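Local coordinates for glucose-6-phosphate isomerase like protein (Thermus thermophilus, PDB 1WIW) that probably interconverts phosphorylated sugars, such as glucose 6-phosphate and its ketose isomer, at residues L258-R261 against M262-A266. Residues are numbered along the deposited sequence; the frame is centred on the assembly and turned at random.
Sequences LWYR and MAWTA
Tyr-260 and Trp-264, one turn apart on helix 251-272, form a T-shaped aromatic pair: the indole turns the edge of its five-membered ring to the phenol face, with centroids 4.8 Å apart and planes at 85°. Trp-264 CD1 lies over the rim of that face, 3.7 Å from Tyr-260 CZ. With CG anti to the backbone N (chi1 -175°), the phenol runs alongside the indole, both side chains pointing the same way. The same edge carries a weak hydrogen bond from Trp-264 NE1 to Tyr-260 OH, 3.2 Å long, and the hydroxyl has a second, outside partner in the carbonyl of Leu-21.

Among polar contacts, Arg-261 O takes two donors one turn on. Thr-265 N approaches at 2.9 Å and Thr-265 OG1 at 2.7 Å, from opposite faces of the carbonyl plane; chi1 of -61° sets OG1 beside its own backbone N, so the hydroxyl of buried Thr-265 donates back to its own helix. The Arg-261 guanidinium instead leaves the helix for a salt bridge with Glu-138.

Backbone bonds from Met-262 N to Leu-258 O (3.0 Å) and from Trp-264 N to Tyr-260 O (3.1 Å) confirm the i to i+4 pairing of a regular alpha-helix. Leu-258 and selenomethionine Met-262 pack it against helix 174-185 and strand 216-221 of the parallel sheet, while helix 152-160 meets Trp-264 and Thr-265, a helix-on-sheet arrangement typical of the alpha/beta SIS domain.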
loop_
_atom_site.group_PDB
_atom_site.type_symbol
_atom_site.label_atom_id
_atom_site.label_comp_id
_atom_site.label_asym_id
_atom_site.label_seq_id
_atom_site.Cartn_x
_atom_site.Cartn_y
_atom_site.Cartn_z
ATOM N N LEU B 258 13.198 -12.862 -1.495
ATOM C CA LEU B 258 12.440 -12.276 -2.599
ATOM C C LEU B 258 12.865 -10.818 -2.738
ATOM O O LEU B 258 13.152 -10.347 -3.834
ATOM C CB LEU B 258 10.933 -12.352 -2.326
ATOM C CG LEU B 258 10.254 -13.716 -2.501
ATOM C CD1 LEU B 258 8.858 -13.673 -1.901
ATOM C CD2 LEU B 258 10.196 -14.091 -3.980
ATOM N N TRP B 259 12.897 -10.110 -1.616
ATOM C CA TRP B 259 13.301 -8.704 -1.595
ATOM C C TRP B 259 14.694 -8.533 -2.216
ATOM O O TRP B 259 14.911 -7.636 -3.029
ATOM C CB TRP B 259 13.308 -8.198 -0.149
ATOM C CG TRP B 259 13.798 -6.788 0.016
ATOM C CD1 TRP B 259 13.072 -5.641 -0.116
ATOM C CD2 TRP B 259 15.135 -6.386 0.332
ATOM N NE1 TRP B 259 13.879 -4.542 0.099
ATOM C CE2 TRP B 259 15.150 -4.974 0.373
ATOM C CE3 TRP B 259 16.326 -7.084 0.585
ATOM C CZ2 TRP B 259 16.315 -4.240 0.656
ATOM C CZ3 TRP B 259 17.485 -6.355 0.868
ATOM C CH2 TRP B 259 17.467 -4.947 0.899
ATOM N N TYR B 260 15.633 -9.393 -1.827
ATOM C CA TYR B 260 17.007 -9.330 -2.340
ATOM C C TYR B 260 17.074 -9.574 -3.852
ATOM O O TYR B 260 17.768 -8.855 -4.572
ATOM C CB TYR B 260 17.885 -10.354 -1.615
ATOM C CG TYR B 260 19.366 -10.301 -1.966
ATOM C CD1 TYR B 260 20.135 -9.172 -1.674
ATOM C CD2 TYR B 260 20.005 -11.397 -2.543
ATOM C CE1 TYR B 260 21.508 -9.135 -1.942
ATOM C CE2 TYR B 260 21.385 -11.372 -2.821
ATOM C CZ TYR B 260 22.126 -10.240 -2.513
ATOM O OH TYR B 260 23.483 -10.214 -2.755
ATOM N N ARG B 261 16.362 -10.584 -4.339
ATOM C CA ARG B 261 16.375 -10.859 -5.775
ATOM C C ARG B 261 15.764 -9.688 -6.548
ATOM O O ARG B 261 16.159 -9.404 -7.678
ATOM C CB ARG B 261 15.601 -12.142 -6.096
ATOM C CG ARG B 261 15.568 -12.445 -7.590
ATOM C CD ARG B 261 14.762 -13.691 -7.926
ATOM N NE ARG B 261 15.351 -14.907 -7.378
ATOM C CZ ARG B 261 15.093 -16.127 -7.844
ATOM N NH1 ARG B 261 15.666 -17.191 -7.294
ATOM N NH2 ARG B 261 14.273 -16.280 -8.875
HETATM N N MSE B 262 14.790 -9.013 -5.945
HETATM C CA MSE B 262 14.170 -7.867 -6.605
HETATM C C MSE B 262 15.110 -6.658 -6.595
HETATM O O MSE B 262 15.069 -5.832 -7.502
HETATM C CB MSE B 262 12.841 -7.510 -5.937
HETATM C CG MSE B 262 11.757 -8.559 -6.158
HETATM SE SE MSE B 262 11.333 -8.856 -8.051
HETATM C CE MSE B 262 9.436 -8.674 -7.933
ATOM N N ALA B 263 15.955 -6.547 -5.575
ATOM C CA ALA B 263 16.900 -5.430 -5.526
ATOM C C ALA B 263 17.844 -5.602 -6.711
ATOM O O ALA B 263 18.138 -4.650 -7.429
ATOM C CB ALA B 263 17.684 -5.439 -4.216
ATOM N N TRP B 264 18.312 -6.832 -6.910
ATOM C CA TRP B 264 19.193 -7.139 -8.030
ATOM C C TRP B 264 18.471 -6.910 -9.357
ATOM O O TRP B 264 19.054 -6.405 -10.314
ATOM C CB TRP B 264 19.660 -8.599 -7.959
ATOM C CG TRP B 264 20.962 -8.793 -7.230
ATOM C CD1 TRP B 264 21.147 -9.414 -6.031
ATOM C CD2 TRP B 264 22.262 -8.379 -7.674
ATOM N NE1 TRP B 264 22.485 -9.419 -5.698
ATOM C CE2 TRP B 264 23.190 -8.788 -6.688
ATOM C CE3 TRP B 264 22.733 -7.703 -8.810
ATOM C CZ2 TRP B 264 24.566 -8.543 -6.803
ATOM C CZ3 TRP B 264 24.107 -7.459 -8.925
ATOM C CH2 TRP B 264 25.004 -7.879 -7.926
ATOM N N THR B 265 17.196 -7.290 -9.412
ATOM C CA THR B 265 16.416 -7.128 -10.632
ATOM C C THR B 265 16.294 -5.637 -10.960
ATOM O O THR B 265 16.504 -5.227 -12.100
ATOM C CB THR B 265 15.013 -7.755 -10.467
ATOM O OG1 THR B 265 15.151 -9.159 -10.205
ATOM C CG2 THR B 265 14.176 -7.554 -11.727
ATOM N N ALA B 266 15.969 -4.838 -9.947
ATOM C CA ALA B 266 15.837 -3.396 -10.112
ATOM C C ALA B 266 17.170 -2.812 -10.583
ATOM O O ALA B 266 17.195 -1.885 -11.389
ATOM C CB ALA B 266 15.420 -2.757 -8.792
#